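Long-range contacts in proto-oncogene tyrosine-protein kinase receptor Ret (PDB 7AMK), which acts as a receptor tyrosine kinase whose cadherin-like extracellular domains probably recognise GDNF-family ligand bound to a GFR alpha co-receptor: residues Q192-E196 with I226-N232; V246-R250 with V359-P363. The protein carries 4 engineered substitutions. All blocks are in the same frame, centred on the assembly; numbering follows the deposited sequence.

Contact 1: Q192-E196 with I226-N232. With CA (calcium ion), chain M; CA (calcium ion), chain L; CA (calcium ion), chain N.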
loop_
_atom_site.group_PDB
_atom_site.type_symbol
_atom_site.label_atom_id
_atom_site.label_comp_id
_atom_site.label_asym_id
_atom_site.label_seq_id
_atom_site.Cartn_x
_atom_site.Cartn_y
_atom_site.Cartn_z
ATOM N N GLN A 192 3.283 47.323 1.287
ATOM C CA GLN A 192 3.088 45.957 0.823
ATOM C C GLN A 192 3.168 45.017 2.014
ATOM O O GLN A 192 3.957 45.230 2.946
ATOM C CB GLN A 192 4.134 45.565 -0.229
ATOM C CG GLN A 192 4.151 46.422 -1.507
ATOM C CD GLN A 192 4.996 45.807 -2.621
ATOM O OE1 GLN A 192 5.810 44.914 -2.380
ATOM N NE2 GLN A 192 4.795 46.278 -3.850
ATOM N N VAL A 193 2.364 43.963 1.983
ATOM C CA VAL A 193 2.341 42.988 3.061
ATOM C C VAL A 193 2.777 41.624 2.509
ATOM O O VAL A 193 2.954 41.444 1.302
ATOM C CB VAL A 193 0.956 42.934 3.735
ATOM C CG1 VAL A 193 0.621 44.326 4.210
ATOM C CG2 VAL A 193 -0.135 42.438 2.739
ATOM N N ASP A 194 2.984 40.674 3.419
ATOM C CA ASP A 194 3.538 39.359 3.102
ATOM C C ASP A 194 2.594 38.319 3.680
ATOM O O ASP A 194 2.487 38.169 4.908
ATOM C CB ASP A 194 4.971 39.221 3.646
ATOM C CG ASP A 194 5.611 37.836 3.356
ATOM O OD1 ASP A 194 5.052 37.038 2.574
ATOM O OD2 ASP A 194 6.680 37.538 3.935
ATOM N N ARG A 195 1.867 37.628 2.800
ATOM C CA ARG A 195 0.930 36.616 3.264
ATOM C C ARG A 195 1.652 35.594 4.144
ATOM O O ARG A 195 1.094 35.109 5.133
ATOM C CB ARG A 195 0.251 35.946 2.066
ATOM C CG ARG A 195 -1.003 35.113 2.402
ATOM C CD ARG A 195 -0.714 33.810 3.152
ATOM N NE ARG A 195 0.187 32.935 2.417
ATOM C CZ ARG A 195 0.499 31.682 2.743
ATOM N NH1 ARG A 195 -0.033 31.075 3.791
ATOM N NH2 ARG A 195 1.374 31.022 1.996
ATOM N N GLU A 196 2.911 35.287 3.823
ATOM C CA GLU A 196 3.675 34.306 4.587
ATOM C C GLU A 196 4.049 34.804 5.977
ATOM O O GLU A 196 4.388 33.998 6.845
ATOM C CB GLU A 196 4.947 33.898 3.830
ATOM C CG GLU A 196 4.745 32.778 2.789
ATOM C CD GLU A 196 4.092 33.261 1.473
ATOM O OE1 GLU A 196 4.377 34.403 1.044
ATOM O OE2 GLU A 196 3.311 32.486 0.865
ATOM N N ILE A 226 -5.524 38.642 3.894
ATOM C CA ILE A 226 -4.404 38.789 2.959
ATOM C C ILE A 226 -4.402 37.594 2.016
ATOM O O ILE A 226 -4.237 36.444 2.454
ATOM C CB ILE A 226 -3.044 38.916 3.666
ATOM C CG1 ILE A 226 -3.041 40.014 4.760
ATOM C CG2 ILE A 226 -1.951 39.176 2.621
ATOM C CD1 ILE A 226 -3.352 41.452 4.290
ATOM N N TYR A 227 -4.591 37.869 0.729
ATOM C CA TYR A 227 -4.564 36.837 -0.295
ATOM C C TYR A 227 -3.143 36.553 -0.763
ATOM O O TYR A 227 -2.276 37.426 -0.776
ATOM C CB TYR A 227 -5.419 37.234 -1.496
ATOM C CG TYR A 227 -6.899 37.165 -1.232
ATOM C CD1 TYR A 227 -7.396 36.765 0.006
ATOM C CD2 TYR A 227 -7.802 37.471 -2.230
ATOM C CE1 TYR A 227 -8.776 36.694 0.245
ATOM C CE2 TYR A 227 -9.161 37.400 -2.015
ATOM C CZ TYR A 227 -9.646 37.025 -0.784
ATOM O OH TYR A 227 -11.005 36.993 -0.612
ATOM N N ASP A 228 -2.929 35.315 -1.162
ATOM C CA ASP A 228 -1.616 34.782 -1.469
ATOM C C ASP A 228 -1.337 34.928 -2.950
ATOM O O ASP A 228 -2.236 34.850 -3.787
ATOM C CB ASP A 228 -1.554 33.302 -1.075
ATOM C CG ASP A 228 -0.184 32.724 -1.177
ATOM O OD1 ASP A 228 0.698 33.207 -0.466
ATOM O OD2 ASP A 228 0.007 31.763 -1.943
ATOM N N GLU A 229 -0.071 35.112 -3.278
ATOM C CA GLU A 229 0.361 34.959 -4.655
ATOM C C GLU A 229 1.546 34.003 -4.674
ATOM O O GLU A 229 2.111 33.664 -3.634
ATOM C CB GLU A 229 0.701 36.307 -5.293
ATOM C CG GLU A 229 2.004 36.873 -4.887
ATOM C CD GLU A 229 2.336 38.136 -5.682
ATOM O OE1 GLU A 229 1.464 38.576 -6.461
ATOM O OE2 GLU A 229 3.457 38.687 -5.536
ATOM N N ASP A 230 1.907 33.549 -5.870
ATOM C CA ASP A 230 2.956 32.546 -6.040
ATOM C C ASP A 230 4.283 33.296 -6.026
ATOM O O ASP A 230 4.749 33.804 -7.043
ATOM C CB ASP A 230 2.730 31.746 -7.326
ATOM C CG ASP A 230 3.797 30.655 -7.570
ATOM O OD1 ASP A 230 4.678 30.412 -6.722
ATOM O OD2 ASP A 230 3.735 30.041 -8.650
ATOM N N ASP A 231 4.889 33.394 -4.842
ATOM C CA ASP A 231 6.132 34.148 -4.700
ATOM C C ASP A 231 7.186 33.343 -3.946
ATOM O O ASP A 231 8.121 33.926 -3.386
ATOM C CB ASP A 231 5.879 35.515 -4.026
ATOM C CG ASP A 231 5.406 35.388 -2.552
ATOM O OD1 ASP A 231 5.202 34.263 -2.052
ATOM O OD2 ASP A 231 5.258 36.436 -1.891
ATOM N N ASN A 232 7.043 32.021 -3.914
ATOM C CA ASN A 232 8.023 31.142 -3.300
ATOM C C ASN A 232 8.276 29.964 -4.227
ATOM O O ASN A 232 7.329 29.353 -4.723
ATOM C CB ASN A 232 7.555 30.650 -1.927
ATOM C CG ASN A 232 7.507 31.768 -0.897
ATOM O OD1 ASN A 232 8.495 32.033 -0.210
ATOM N ND2 ASN A 232 6.357 32.431 -0.790
HETATM CA CA CA M . 2.913 33.694 -1.364
HETATM CA CA CA L . 5.053 36.480 0.363
HETATM CA CA CA N . 5.211 28.725 -5.209
HETATM O O HOH W 1 7.235 35.677 0.599
HETATM O O HOH W 2 5.635 38.714 0.066
#

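Contact 2: V246-R250 with V359-P363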
loop_
_atom_site.group_PDB
_atom_site.type_symbol
_atom_site.label_atom_id
_atom_site.label_comp_id
_atom_site.label_asym_id
_atom_site.label_seq_id
_atom_site.Cartn_x
_atom_site.Cartn_y
_atom_site.Cartn_z
ATOM N N VAL A 246 13.905 -2.449 -8.029
ATOM C CA VAL A 246 12.835 -3.296 -8.546
ATOM C C VAL A 246 13.374 -4.718 -8.628
ATOM O O VAL A 246 14.296 -5.000 -9.408
ATOM C CB VAL A 246 12.344 -2.842 -9.923
ATOM C CG1 VAL A 246 11.195 -3.742 -10.363
ATOM C CG2 VAL A 246 11.949 -1.382 -9.891
ATOM N N GLU A 247 12.780 -5.620 -7.851
ATOM C CA GLU A 247 13.218 -7.006 -7.814
ATOM C C GLU A 247 11.999 -7.914 -7.714
ATOM O O GLU A 247 11.295 -8.110 -8.712
ATOM C CB GLU A 247 14.192 -7.236 -6.648
ATOM C CG GLU A 247 14.820 -8.653 -6.629
ATOM C CD GLU A 247 16.046 -8.765 -5.722
ATOM O OE1 GLU A 247 16.262 -7.870 -4.871
ATOM O OE2 GLU A 247 16.797 -9.752 -5.863
ATOM N N PHE A 248 11.733 -8.442 -6.513
ATOM C CA PHE A 248 10.678 -9.438 -6.345
ATOM C C PHE A 248 9.283 -8.846 -6.459
ATOM O O PHE A 248 8.334 -9.587 -6.710
ATOM C CB PHE A 248 10.840 -10.149 -4.999
ATOM C CG PHE A 248 12.133 -10.888 -4.879
ATOM C CD1 PHE A 248 12.347 -12.059 -5.591
ATOM C CD2 PHE A 248 13.152 -10.403 -4.083
ATOM C CE1 PHE A 248 13.543 -12.737 -5.499
ATOM C CE2 PHE A 248 14.353 -11.079 -3.991
ATOM C CZ PHE A 248 14.549 -12.236 -4.695
ATOM N N ASP A 249 9.137 -7.530 -6.307
ATOM C CA ASP A 249 7.854 -6.856 -6.496
ATOM C C ASP A 249 7.899 -6.122 -7.822
ATOM O O ASP A 249 8.557 -5.085 -7.940
ATOM C CB ASP A 249 7.552 -5.880 -5.361
ATOM C CG ASP A 249 6.224 -5.142 -5.556
ATOM O OD1 ASP A 249 5.797 -4.924 -6.713
ATOM O OD2 ASP A 249 5.599 -4.775 -4.540
ATOM N N ARG A 250 7.155 -6.625 -8.794
ATOM C CA ARG A 250 7.117 -6.018 -10.114
ATOM C C ARG A 250 5.687 -5.747 -10.567
ATOM O O ARG A 250 5.445 -5.630 -11.767
ATOM C CB ARG A 250 7.838 -6.920 -11.122
ATOM C CG ARG A 250 8.818 -7.881 -10.482
ATOM C CD ARG A 250 9.512 -8.745 -11.519
ATOM N NE ARG A 250 10.914 -8.371 -11.705
ATOM C CZ ARG A 250 11.392 -7.798 -12.801
ATOM N NH1 ARG A 250 10.611 -7.509 -13.819
ATOM N NH2 ARG A 250 12.689 -7.519 -12.880
ATOM N N VAL A 359 16.874 -2.206 -11.536
ATOM C CA VAL A 359 15.938 -3.285 -11.831
ATOM C C VAL A 359 16.750 -4.563 -11.993
ATOM O O VAL A 359 17.467 -4.739 -12.986
ATOM C CB VAL A 359 15.093 -2.996 -13.077
ATOM C CG1 VAL A 359 14.110 -4.151 -13.343
ATOM C CG2 VAL A 359 14.362 -1.656 -12.931
ATOM N N LEU A 360 16.647 -5.465 -11.002
ATOM C CA LEU A 360 17.330 -6.745 -11.127
ATOM C C LEU A 360 16.402 -7.766 -11.766
ATOM O O LEU A 360 15.179 -7.658 -11.650
ATOM C CB LEU A 360 17.763 -7.260 -9.764
ATOM C CG LEU A 360 18.419 -6.251 -8.832
ATOM C CD1 LEU A 360 18.307 -6.744 -7.409
ATOM C CD2 LEU A 360 19.871 -6.067 -9.200
ATOM N N PRO A 361 16.975 -8.748 -12.448
ATOM C CA PRO A 361 16.179 -9.870 -12.943
ATOM C C PRO A 361 15.813 -10.827 -11.824
ATOM O O PRO A 361 16.496 -10.928 -10.802
ATOM C CB PRO A 361 17.123 -10.547 -13.943
ATOM C CG PRO A 361 18.470 -10.291 -13.364
ATOM C CD PRO A 361 18.402 -8.904 -12.786
ATOM N N VAL A 362 14.724 -11.551 -12.035
ATOM C CA VAL A 362 14.270 -12.519 -11.045
ATOM C C VAL A 362 14.391 -13.915 -11.658
ATOM O O VAL A 362 13.650 -14.252 -12.601
ATOM C CB VAL A 362 12.840 -12.217 -10.580
ATOM C CG1 VAL A 362 12.304 -13.355 -9.751
ATOM C CG2 VAL A 362 12.844 -10.898 -9.775
ATOM N N PRO A 363 15.314 -14.746 -11.174
ATOM C CA PRO A 363 15.425 -16.116 -11.686
ATOM C C PRO A 363 14.209 -16.945 -11.303
ATOM O O PRO A 363 13.583 -16.720 -10.266
ATOM C CB PRO A 363 16.688 -16.642 -10.998
ATOM C CG PRO A 363 16.753 -15.870 -9.724
ATOM C CD PRO A 363 16.242 -14.495 -10.054
#

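Contact 1: Q192-E196 with I226-N232
Arg195 meets both Ile226 and Asp228. Arg195 CB rests 3.9 Å from Ile226 CG2. Arg195 CG sits 3.5 Å from Ile226 O. With CG anti to the backbone N (chi1 -165°), the chain passes across the Ile226 carbonyl, then bends at chi2 and chi3 to bring the guanidinium to Asp228. Arg195 NE gives a hydrogen bond to Asp228 OD1 at 2.9 Å, part of a salt bridge. It comes from above the carboxylate, 55° out of its plane, and the two flat groups stand nearly perpendicular (88°). NH2 adds a weak bond to the same oxygen. Arg195 NH2 also makes a shorter salt bridge, 2.7 Å to Glu196 OE2. Arg195 thus holds two metal-binding carboxylates.

Glu196 bridges two calcium ions. Glu196 OE1 binds the chain L calcium at 2.3 Å, and Glu196 OE2 binds the chain M calcium at 2.6 Å. Asp231 spans the same pair with OD2 and OD1, and OD2 is also tied to Asn143. Asp194 OD1 joins the chain L site, where two waters bind, and accepts from Glu196 N in an Asx turn. Asp228 OD1 and Glu229 O serve the chain M site, completed by Glu142 and Asp265; Glu142 also completes the chain L site. The close acidic oxygens are probably tolerated because calcium offsets their charge. Val193 CG2 packs 3.7 Å from Ile226 CD1. Asp230 OD1 and Asn232 O are two ligands of the third calcium, completed by Asp263, Asp265, Asn277 and Asp341. Asp-Arg-Glu of 194-196 is the cadherin DRE motif, and 228-232 closely resembles the DxNDN linker of cadherin interdomain calcium sites.

Contact 2: V246-R250 with V359-P363
The guanidinium of Arg250 meets Leu360 edge-on. Arg250 NH2 donates to Leu360 O at 2.8 Å, with the oxygen only 2° out of the guanidinium plane. Val359 CG1 and Val362 CG2 approach the same group obliquely. One face of the Phe248 ring carries its own neighbour, Glu247 CG, set toward the rim. Val362 CG1 reaches the ring obliquely, 4.4 Å from Phe248 CD1.

The two segments continue a parallel pairing of edge strand 241-246 with strand 350-359. First and last strands lie side by side like this in cadherin-like sandwiches. Val246 and Val359 form the parallel bridge. Their side chains point the same way, with Val246 CB 3.8 Å from Val359 CG2. Leu360 N donates to Val246 O at 2.9 Å.

Past this point the backbones part, and the bent Arg250 chain (chi3 108°) spans the gap. Arg250 NE makes a weak bond back to Glu247 O within 246-250. With an alanine here, Leu360 O and Glu247 O would probably lose these donors, and a gap would be likely to open beside Val362. Val362 CG2 fills the space between Glu247 O, at 3.4 Å, and Arg250 NE, at 3.7 Å. The extended Glu247 side chain lays its carboxylate against Leu360 CD1, 3.4 Å from Glu247 OE1. Phe248 also packs on Asn392, Lys395 and Phe396, and the Phe248 and Arg250 backbones bond to Lys397.

Contact 1 lies at the junction of the second and third cadherin-like domains, contact 2 at the other end of the third, where the chain leads on to the fourth. Their centres are about 47 Å apart, without touching. Both are partly buried, neither a deep core nor plain surface. Each includes a segment leaving the last strand of a domain: strand 215-227 runs into 226-232, and strand 350-359 into 359-363. Contact 1 is acidic and gathered on calcium, with a small apolar patch. Contact 2 contains no metal; it relies on parallel backbone pairing, valine packing and one arginine bonded to carbonyl oxygens. Its arginine meets main chain, that of contact 1 a carboxylate.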